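Local atomic coordinates of CRISPR-associated protein, Cse1 family (Acidimicrobium ferrooxidans, PDB entry 4H3T), a protein that probably serves as the large Cse1 subunit of a type I-E CRISPR Cascade complex, which recognises invading DNA with the help of a guide RNA. Residues Glu15-Val20 and Glu159-Leu164; Phe49-Pro54 and Leu164-Ala169; Pro110-Ala115 and Leu257-Gly262. The protein carries 1 engineered substitution. All blocks are in the same frame, centred on the assembly; numbering follows the deposited sequence.

Contact 1: Glu15-Val20 and Glu159-Leu164; sequences EPWLPV and EAARWL
Arg-162 NH1 is held between two acceptors: the carbonyl oxygen of Trp-17, 2.9 Å away across the contact, and the carboxylate of Glu-29, with which it makes a salt bridge. The bond to Trp-17 O is close to straight (N-H...O 161°). The oxygen lies in the plane of the guanidinium, while NH1 stands above the plane of the peptide carbonyl. Trp-17 and Leu-18 together face Val-30 as a classic beta bulge, at the start of the central strand, 18-22, of a three-stranded antiparallel sheet. The carbonyl gripped by Arg-162 therefore belongs to the bulge itself, and the bond ties the start of the central strand to helix 157-170.

The arginine chain runs beside the peptide, with Arg-162 CD 3.4 Å from Trp-17 O, and its bend at chi3 turns the guanidinium toward the strand. Pro-19 adds an apolar neighbour: its CD packs 3.8 Å from Arg-162 CD, and its CG lies over one face of the guanidinium. With CG set between the backbone N and the carbonyl carbon (chi1 63°), the Trp-17 indole reaches the helix by its six-membered ring. Trp-17 CE3 touches Ala-161 CB at 3.7 Å, and Arg-162 CG meets the rim near the ring plane, 3.8 Å from the same CE3. Indole and guanidinium planes are only 13° apart, but the two side chains run past one another in opposite senses, and they meet at the ring's rim and not face to face. The indole N-H is satisfied by Leu-12 O, which helps to fix the rotation of the ring, and Leu-56 and Leu-59 of helix 52-68 also pack on it. One face of the indole carries Leu-18 CD2, 3.5 Å above the plane and displaced toward the rim.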
loop_
_atom_site.group_PDB
_atom_site.type_symbol
_atom_site.label_atom_id
_atom_site.label_comp_id
_atom_site.label_asym_id
_atom_site.label_seq_id
_atom_site.Cartn_x
_atom_site.Cartn_y
_atom_site.Cartn_z
ATOM N N GLU A 15 -9.025 -0.015 26.139
ATOM C CA GLU A 15 -8.269 1.257 26.232
ATOM C C GLU A 15 -8.140 1.907 24.885
ATOM O O GLU A 15 -7.978 1.196 23.896
ATOM C CB GLU A 15 -6.830 1.019 26.739
ATOM C CG GLU A 15 -6.798 0.372 28.086
ATOM C CD GLU A 15 -6.888 1.291 29.276
ATOM O OE1 GLU A 15 -7.399 2.430 29.156
ATOM O OE2 GLU A 15 -6.426 0.852 30.348
ATOM N N PRO A 16 -8.058 3.241 24.841
ATOM C CA PRO A 16 -7.961 3.922 23.522
ATOM C C PRO A 16 -6.559 3.850 22.903
ATOM O O PRO A 16 -5.585 4.170 23.554
ATOM C CB PRO A 16 -8.388 5.371 23.827
ATOM C CG PRO A 16 -8.200 5.565 25.302
ATOM C CD PRO A 16 -8.265 4.201 25.958
ATOM N N TRP A 17 -6.443 3.351 21.657
ATOM C CA TRP A 17 -5.153 3.350 20.995
ATOM C C TRP A 17 -5.203 3.416 19.459
ATOM O O TRP A 17 -4.146 3.524 18.857
ATOM C CB TRP A 17 -4.314 2.107 21.413
ATOM C CG TRP A 17 -4.893 0.794 21.038
ATOM C CD1 TRP A 17 -5.981 0.184 21.590
ATOM C CD2 TRP A 17 -4.412 -0.081 20.017
ATOM N NE1 TRP A 17 -6.230 -1.001 20.959
ATOM C CE2 TRP A 17 -5.248 -1.225 20.022
ATOM C CE3 TRP A 17 -3.281 -0.072 19.179
ATOM C CZ2 TRP A 17 -5.002 -2.342 19.204
ATOM C CZ3 TRP A 17 -3.023 -1.183 18.390
ATOM C CH2 TRP A 17 -3.874 -2.314 18.414
ATOM N N LEU A 18 -6.384 3.300 18.847
ATOM C CA LEU A 18 -6.565 3.260 17.387
ATOM C C LEU A 18 -7.072 4.614 16.912
ATOM O O LEU A 18 -8.188 4.987 17.229
ATOM C CB LEU A 18 -7.547 2.135 17.023
ATOM C CG LEU A 18 -7.065 0.753 17.445
ATOM C CD1 LEU A 18 -8.163 -0.208 17.414
ATOM C CD2 LEU A 18 -5.936 0.256 16.568
ATOM N N PRO A 19 -6.228 5.409 16.229
ATOM C CA PRO A 19 -6.659 6.766 15.843
ATOM C C PRO A 19 -7.618 6.723 14.660
ATOM O O PRO A 19 -7.335 6.116 13.623
ATOM C CB PRO A 19 -5.349 7.486 15.503
ATOM C CG PRO A 19 -4.357 6.456 15.353
ATOM C CD PRO A 19 -4.861 5.136 15.772
ATOM N N VAL A 20 -8.739 7.369 14.824
ATOM C CA VAL A 20 -9.773 7.391 13.798
ATOM C C VAL A 20 -10.297 8.792 13.626
ATOM O O VAL A 20 -10.122 9.650 14.483
ATOM C CB VAL A 20 -10.935 6.409 14.101
ATOM C CG1 VAL A 20 -10.438 4.983 14.152
ATOM C CG2 VAL A 20 -11.646 6.782 15.390
ATOM N N GLU A 159 1.089 4.156 21.733
ATOM C CA GLU A 159 2.092 4.278 20.666
ATOM C C GLU A 159 2.822 2.977 20.485
ATOM O O GLU A 159 3.078 2.540 19.357
ATOM C CB GLU A 159 3.147 5.369 20.937
ATOM C CG GLU A 159 2.603 6.795 20.913
ATOM C CD GLU A 159 3.463 7.879 21.557
ATOM O OE1 GLU A 159 4.211 7.613 22.525
ATOM O OE2 GLU A 159 3.290 9.041 21.150
ATOM N N ALA A 160 3.180 2.345 21.609
ATOM C CA ALA A 160 3.957 1.108 21.541
ATOM C C ALA A 160 3.130 0.007 20.896
ATOM O O ALA A 160 3.650 -0.747 20.094
ATOM C CB ALA A 160 4.442 0.662 22.913
ATOM N N ALA A 161 1.858 -0.065 21.239
ATOM C CA ALA A 161 0.951 -1.088 20.646
ATOM C C ALA A 161 0.840 -0.914 19.127
ATOM O O ALA A 161 0.885 -1.908 18.395
ATOM C CB ALA A 161 -0.414 -1.018 21.278
ATOM N N ARG A 162 0.665 0.335 18.648
ATOM C CA ARG A 162 0.562 0.585 17.214
ATOM C C ARG A 162 1.846 0.173 16.499
ATOM O O ARG A 162 1.788 -0.541 15.495
ATOM C CB ARG A 162 0.284 2.043 16.929
ATOM C CG ARG A 162 -1.112 2.455 17.280
ATOM C CD ARG A 162 -1.446 3.835 16.781
ATOM N NE ARG A 162 -0.618 4.904 17.319
ATOM C CZ ARG A 162 -0.927 5.709 18.321
ATOM N NH1 ARG A 162 -2.016 5.497 19.044
ATOM N NH2 ARG A 162 -0.102 6.686 18.670
ATOM N N TRP A 163 3.010 0.571 17.044
ATOM C CA TRP A 163 4.262 0.221 16.409
ATOM C C TRP A 163 4.607 -1.261 16.490
ATOM O O TRP A 163 5.321 -1.776 15.605
ATOM C CB TRP A 163 5.396 1.033 16.921
ATOM C CG TRP A 163 5.309 2.456 16.482
ATOM C CD1 TRP A 163 5.168 3.551 17.284
ATOM C CD2 TRP A 163 5.442 2.947 15.156
ATOM N NE1 TRP A 163 5.196 4.697 16.521
ATOM C CE2 TRP A 163 5.251 4.352 15.209
ATOM C CE3 TRP A 163 5.523 2.331 13.891
ATOM C CZ2 TRP A 163 5.319 5.156 14.073
ATOM C CZ3 TRP A 163 5.576 3.130 12.774
ATOM C CH2 TRP A 163 5.427 4.524 12.871
ATOM N N LEU A 164 4.115 -1.936 17.524
ATOM C CA LEU A 164 4.287 -3.368 17.693
ATOM C C LEU A 164 3.588 -4.138 16.558
ATOM O O LEU A 164 4.186 -5.004 15.958
ATOM C CB LEU A 164 3.734 -3.767 19.056
ATOM C CG LEU A 164 3.663 -5.206 19.434
ATOM C CD1 LEU A 164 5.056 -5.829 19.440
ATOM C CD2 LEU A 164 3.022 -5.341 20.807
#

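Contact 2: Phe49-Pro54 and Leu164-Ala169; sequences FPTLEP and LVERHA
Three torsions bring Thr-51 and Glu-166 together. Glu-166 has CG anti to its N (chi1 -172°), which sends the chain out from helix 157-170, and a sharp bend at chi2 (-91°) then swings the carboxylate across to the threonine. On the other side, Thr-51 OG1 stands between its N and carbonyl carbon (chi1 55°), with the methyl CG2 beside the N. The hydroxyl thus meets the carboxylate directly, donating to Glu-166 OE2 over 2.7 Å. It approaches the anti lone pair, the one turned away from OE1.

The two side chains run obliquely to each other, and the aliphatic part of the glutamate shares in the contact: Glu-166 CG is 3.4 Å from Thr-51 OG1, and OE2 is equally 3.4 Å from Thr-51 CB. Leu-52 covers the base of the same chain, crossing it at about a right angle, with CD2 3.7 Å from Glu-166 CB. Both glutamate and threonine are buried; burial alone would tend to make the carboxylate easier to protonate, and the donated hydroxyl bond would tend to counter this by stabilising the charged form.

Thr-51 is also held by its surroundings. Its OG1 lies at the edge of the Phe-49 ring, in the ring plane, while Leu-379 of strand 375-387 and Phe-170 touch its side chain. A type I beta turn from Phe-49 to Leu-52, closed by Leu-52 N to Phe-49 O at 3.2 Å, sets the threonine in place. The whole is a beta turn leading into helix 52-68, docked against the side of helix 157-170 by one buried hydroxyl-carboxylate bond and the packing of Leu-52 on the glutamate chain.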
loop_
_atom_site.group_PDB
_atom_site.type_symbol
_atom_site.label_atom_id
_atom_site.label_comp_id
_atom_site.label_asym_id
_atom_site.label_seq_id
_atom_site.Cartn_x
_atom_site.Cartn_y
_atom_site.Cartn_z
ATOM N N PHE A 49 1.552 7.662 10.205
ATOM C CA PHE A 49 2.635 7.141 9.374
ATOM C C PHE A 49 2.051 6.094 8.457
ATOM O O PHE A 49 1.215 5.333 8.902
ATOM C CB PHE A 49 3.758 6.613 10.305
ATOM C CG PHE A 49 5.010 6.296 9.520
ATOM C CD1 PHE A 49 5.886 7.311 9.147
ATOM C CD2 PHE A 49 5.208 5.027 8.985
ATOM C CE1 PHE A 49 7.007 7.032 8.374
ATOM C CE2 PHE A 49 6.284 4.764 8.161
ATOM C CZ PHE A 49 7.200 5.757 7.878
ATOM N N PRO A 50 2.439 6.078 7.172
ATOM C CA PRO A 50 1.721 5.255 6.186
ATOM C C PRO A 50 1.686 3.761 6.391
ATOM O O PRO A 50 0.688 3.170 6.092
ATOM C CB PRO A 50 2.428 5.561 4.875
ATOM C CG PRO A 50 3.155 6.825 5.103
ATOM C CD PRO A 50 3.430 6.966 6.525
ATOM N N THR A 51 2.696 3.179 6.978
ATOM C CA THR A 51 2.738 1.735 7.156
ATOM C C THR A 51 1.758 1.287 8.229
ATOM O O THR A 51 1.364 0.137 8.289
ATOM C CB THR A 51 4.133 1.269 7.507
ATOM O OG1 THR A 51 4.578 1.966 8.626
ATOM C CG2 THR A 51 5.092 1.467 6.409
ATOM N N LEU A 52 1.367 2.185 9.089
ATOM C CA LEU A 52 0.434 1.797 10.127
ATOM C C LEU A 52 -0.967 1.385 9.570
ATOM O O LEU A 52 -1.665 0.584 10.189
ATOM C CB LEU A 52 0.258 2.941 11.124
ATOM C CG LEU A 52 1.494 3.298 12.015
ATOM C CD1 LEU A 52 1.191 4.568 12.875
ATOM C CD2 LEU A 52 1.761 2.198 12.984
ATOM N N GLU A 53 -1.437 2.034 8.527
ATOM C CA GLU A 53 -2.808 1.799 8.086
ATOM C C GLU A 53 -3.016 0.386 7.539
ATOM O O GLU A 53 -3.904 -0.270 8.046
ATOM C CB GLU A 53 -3.271 2.890 7.125
ATOM C CG GLU A 53 -4.754 2.745 6.845
ATOM C CD GLU A 53 -5.361 3.937 6.143
ATOM O OE1 GLU A 53 -4.674 4.972 6.071
ATOM O OE2 GLU A 53 -6.528 3.853 5.690
ATOM N N PRO A 54 -2.198 -0.153 6.628
ATOM C CA PRO A 54 -2.405 -1.561 6.185
ATOM C C PRO A 54 -2.268 -2.547 7.353
ATOM O O PRO A 54 -2.990 -3.532 7.478
ATOM C CB PRO A 54 -1.270 -1.773 5.157
ATOM C CG PRO A 54 -0.860 -0.441 4.749
ATOM C CD PRO A 54 -1.128 0.512 5.847
ATOM N N LEU A 164 4.115 -1.936 17.524
ATOM C CA LEU A 164 4.287 -3.368 17.693
ATOM C C LEU A 164 3.588 -4.138 16.558
ATOM O O LEU A 164 4.186 -5.004 15.958
ATOM C CB LEU A 164 3.734 -3.767 19.056
ATOM C CG LEU A 164 3.663 -5.206 19.434
ATOM C CD1 LEU A 164 5.056 -5.829 19.440
ATOM C CD2 LEU A 164 3.022 -5.341 20.807
ATOM N N VAL A 165 2.342 -3.738 16.226
ATOM C CA VAL A 165 1.562 -4.298 15.170
ATOM C C VAL A 165 2.252 -4.026 13.852
ATOM O O VAL A 165 2.431 -4.927 13.038
ATOM C CB VAL A 165 0.116 -3.768 15.191
ATOM C CG1 VAL A 165 -0.655 -4.298 13.955
ATOM C CG2 VAL A 165 -0.597 -4.222 16.472
ATOM N N GLU A 166 2.770 -2.829 13.689
ATOM C CA GLU A 166 3.458 -2.481 12.465
ATOM C C GLU A 166 4.757 -3.239 12.304
ATOM O O GLU A 166 5.079 -3.636 11.177
ATOM C CB GLU A 166 3.706 -0.946 12.430
ATOM C CG GLU A 166 4.262 -0.375 11.113
ATOM C CD GLU A 166 5.772 -0.278 10.970
ATOM O OE1 GLU A 166 6.478 -0.863 11.817
ATOM O OE2 GLU A 166 6.250 0.309 9.966
ATOM N N ARG A 167 5.538 -3.426 13.387
ATOM C CA ARG A 167 6.869 -4.002 13.243
ATOM C C ARG A 167 6.835 -5.471 12.849
ATOM O O ARG A 167 7.741 -5.922 12.176
ATOM C CB ARG A 167 7.685 -3.786 14.524
ATOM C CG ARG A 167 9.134 -4.138 14.369
ATOM C CD ARG A 167 9.831 -3.482 13.197
ATOM N NE ARG A 167 11.245 -3.353 13.500
ATOM C CZ ARG A 167 11.806 -2.327 14.108
ATOM N NH1 ARG A 167 13.102 -2.361 14.430
ATOM N NH2 ARG A 167 11.081 -1.269 14.445
ATOM N N HIS A 168 5.840 -6.224 13.285
ATOM C CA HIS A 168 5.732 -7.621 12.869
ATOM C C HIS A 168 5.534 -7.779 11.365
ATOM O O HIS A 168 5.966 -8.790 10.780
ATOM C CB HIS A 168 4.565 -8.296 13.545
ATOM C CG HIS A 168 4.846 -8.802 14.908
ATOM N ND1 HIS A 168 5.629 -9.903 15.103
ATOM C CD2 HIS A 168 4.516 -8.269 16.115
ATOM C CE1 HIS A 168 5.653 -10.091 16.417
ATOM N NE2 HIS A 168 5.031 -9.102 17.065
ATOM N N ALA A 169 4.943 -6.766 10.720
ATOM C CA ALA A 169 4.595 -6.768 9.288
ATOM C C ALA A 169 5.611 -6.038 8.401
ATOM O O ALA A 169 5.698 -6.355 7.233
ATOM C CB ALA A 169 3.208 -6.090 9.134
#

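Contact 3: Pro110-Ala115 and Leu257-Gly262; sequences PFFQVA and LFTWQG
The amide nitrogen of Gln-261 sits over the centre of the Phe-112 ring, 3.4 Å above its plane, with the amide turned 66° from the ring. Bending at chi2 (-66°) folds the glutamine back on its own loop, where NE2 donates to Thr-259 O at 3.0 Å. That bond holds the amide in place above the ring and leaves OE1 alongside the phenylalanine backbone, 3.4 Å from Phe-112 CA. Thr-259 adds a looser touch at the far end of the ring, its CB 4.0 Å from Phe-112 CZ. The opposite face of the ring carries Phe-111 CZ, 3.5 Å off the plane and displaced toward the rim, which leaves Phe-112 sandwiched between an aromatic and an amide.

Phe-112 occupies the third position of a type II beta turn from Pro-110 to Gln-113 and has the positive phi (58°) of that place. Gln-113 NE2 braces the turn from within by donating to Phe-111 O at 2.9 Å, and it also binds Leu-104 O. With a serine in place of Phe-112, the Gln-261 amide would probably lose the surface beneath its nitrogen, and a gap would open beside Phe-111 and Thr-259. Helix 157-170 borders both loops through Leu-164, Val-165 and His-168, helix 52-68 meets Thr-259 at Ala-62, and Val-114 pairs by its backbone with Ile-265 of strand 263-272.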
loop_
_atom_site.group_PDB
_atom_site.type_symbol
_atom_site.label_atom_id
_atom_site.label_comp_id
_atom_site.label_asym_id
_atom_site.label_seq_id
_atom_site.Cartn_x
_atom_site.Cartn_y
_atom_site.Cartn_z
ATOM N N PRO A 110 1.565 -11.442 26.958
ATOM C CA PRO A 110 1.622 -10.082 26.404
ATOM C C PRO A 110 1.277 -10.101 24.912
ATOM O O PRO A 110 1.817 -10.892 24.128
ATOM C CB PRO A 110 3.013 -9.616 26.716
ATOM C CG PRO A 110 3.812 -10.849 26.896
ATOM C CD PRO A 110 2.871 -11.883 27.452
ATOM N N PHE A 111 0.358 -9.198 24.528
ATOM C CA PHE A 111 -0.144 -9.125 23.160
ATOM C C PHE A 111 0.982 -8.913 22.143
ATOM O O PHE A 111 1.756 -7.972 22.282
ATOM C CB PHE A 111 -1.158 -7.983 23.036
ATOM C CG PHE A 111 -1.736 -7.834 21.643
ATOM C CD1 PHE A 111 -2.780 -8.626 21.230
ATOM C CD2 PHE A 111 -1.231 -6.890 20.757
ATOM C CE1 PHE A 111 -3.307 -8.498 19.947
ATOM C CE2 PHE A 111 -1.798 -6.730 19.487
ATOM C CZ PHE A 111 -2.835 -7.537 19.100
ATOM N N PHE A 112 1.073 -9.796 21.137
ATOM C CA PHE A 112 2.047 -9.763 20.051
ATOM C C PHE A 112 3.485 -9.785 20.560
ATOM O O PHE A 112 4.448 -9.352 19.861
ATOM C CB PHE A 112 1.766 -8.551 19.127
ATOM C CG PHE A 112 0.781 -8.770 18.005
ATOM C CD1 PHE A 112 -0.254 -9.698 18.123
ATOM C CD2 PHE A 112 0.930 -8.110 16.791
ATOM C CE1 PHE A 112 -1.106 -9.952 17.038
ATOM C CE2 PHE A 112 0.044 -8.328 15.743
ATOM C CZ PHE A 112 -1.023 -9.180 15.905
ATOM N N GLN A 113 3.673 -10.362 21.799
ATOM C CA GLN A 113 4.978 -10.410 22.433
ATOM C C GLN A 113 5.289 -11.785 22.950
ATOM O O GLN A 113 4.408 -12.651 23.028
ATOM C CB GLN A 113 5.037 -9.383 23.574
ATOM C CG GLN A 113 4.986 -7.932 23.111
ATOM C CD GLN A 113 4.611 -7.075 24.257
ATOM O OE1 GLN A 113 5.424 -6.828 25.153
ATOM N NE2 GLN A 113 3.333 -6.820 24.408
ATOM N N VAL A 114 6.550 -11.947 23.375
ATOM C CA VAL A 114 7.091 -13.149 24.045
ATOM C C VAL A 114 7.422 -12.723 25.459
ATOM O O VAL A 114 8.338 -11.925 25.665
ATOM C CB VAL A 114 8.317 -13.711 23.316
ATOM C CG1 VAL A 114 8.855 -14.932 24.073
ATOM C CG2 VAL A 114 7.965 -14.043 21.860
ATOM N N ALA A 115 6.700 -13.262 26.441
ATOM C CA ALA A 115 6.821 -12.830 27.825
ATOM C C ALA A 115 8.227 -12.950 28.433
ATOM O O ALA A 115 8.611 -12.128 29.290
ATOM C CB ALA A 115 5.886 -13.647 28.691
ATOM N N LEU A 257 -2.534 -15.050 8.655
ATOM C CA LEU A 257 -1.640 -14.187 7.901
ATOM C C LEU A 257 -1.722 -12.739 8.315
ATOM O O LEU A 257 -0.688 -12.097 8.494
ATOM C CB LEU A 257 -1.886 -14.293 6.419
ATOM C CG LEU A 257 -0.959 -13.458 5.483
ATOM C CD1 LEU A 257 0.542 -13.747 5.736
ATOM C CD2 LEU A 257 -1.359 -13.740 4.044
ATOM N N PHE A 258 -2.935 -12.238 8.465
ATOM C CA PHE A 258 -3.157 -10.876 8.892
ATOM C C PHE A 258 -2.603 -10.530 10.319
ATOM O O PHE A 258 -2.520 -9.366 10.625
ATOM C CB PHE A 258 -4.622 -10.530 8.837
ATOM C CG PHE A 258 -5.275 -10.400 7.472
ATOM C CD1 PHE A 258 -4.560 -10.634 6.304
ATOM C CD2 PHE A 258 -6.596 -10.048 7.366
ATOM C CE1 PHE A 258 -5.196 -10.550 5.039
ATOM C CE2 PHE A 258 -7.247 -10.019 6.129
ATOM C CZ PHE A 258 -6.510 -10.136 4.964
ATOM N N THR A 259 -2.264 -11.525 11.166
ATOM C CA THR A 259 -1.731 -11.307 12.493
ATOM C C THR A 259 -0.376 -11.983 12.652
ATOM O O THR A 259 0.030 -12.302 13.762
ATOM C CB THR A 259 -2.741 -11.851 13.493
ATOM O OG1 THR A 259 -2.917 -13.274 13.320
ATOM C CG2 THR A 259 -4.071 -11.145 13.397
ATOM N N TRP A 260 0.339 -12.171 11.544
ATOM C CA TRP A 260 1.559 -12.959 11.518
ATOM C C TRP A 260 2.613 -12.438 12.467
ATOM O O TRP A 260 2.956 -11.259 12.416
ATOM C CB TRP A 260 2.131 -12.967 10.073
ATOM C CG TRP A 260 3.130 -14.037 9.822
ATOM C CD1 TRP A 260 4.478 -13.892 9.697
ATOM C CD2 TRP A 260 2.846 -15.416 9.588
ATOM N NE1 TRP A 260 5.050 -15.097 9.370
ATOM C CE2 TRP A 260 4.069 -16.052 9.292
ATOM C CE3 TRP A 260 1.669 -16.160 9.496
ATOM C CZ2 TRP A 260 4.134 -17.384 8.886
ATOM C CZ3 TRP A 260 1.739 -17.476 9.084
ATOM C CH2 TRP A 260 2.964 -18.084 8.818
ATOM N N GLN A 261 3.125 -13.309 13.306
ATOM C CA GLN A 261 4.240 -12.995 14.185
ATOM C C GLN A 261 5.520 -13.140 13.398
ATOM O O GLN A 261 6.326 -14.067 13.610
ATOM C CB GLN A 261 4.190 -13.877 15.444
ATOM C CG GLN A 261 2.859 -13.786 16.183
ATOM C CD GLN A 261 2.620 -12.420 16.760
ATOM O OE1 GLN A 261 3.163 -12.063 17.790
ATOM N NE2 GLN A 261 1.858 -11.618 16.073
ATOM N N GLY A 262 5.801 -12.094 12.615
ATOM C CA GLY A 262 7.011 -12.013 11.801
ATOM C C GLY A 262 8.255 -11.667 12.587
ATOM O O GLY A 262 9.366 -11.801 12.078
#

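Overall arrangement
Helix 157-170 joins the three sites. Contacts 1 and 2, with centres about 10 Å apart, use successive turns of it and their segments meet at Leu-164; Trp-163, on the contact 1 segment, packs on contact 2, its CH2 3.7 Å from Phe-49 CB. Contact 3 lies about 15 Å from contact 1 and 13 Å from contact 2, centre to centre. Leu-164 CD1 packs 3.6 Å from Phe-112 O, and His-168 NE2 is hydrogen-bonded to the same Phe-112 O at 2.9 Å. The segments of all three alternate along the chain, so the contacts cross one another in sequence. A glycerol, probably from the crystallisation liquor, is hydrogen-bonded to Phe-112 N and Gln-113 O in contact 3.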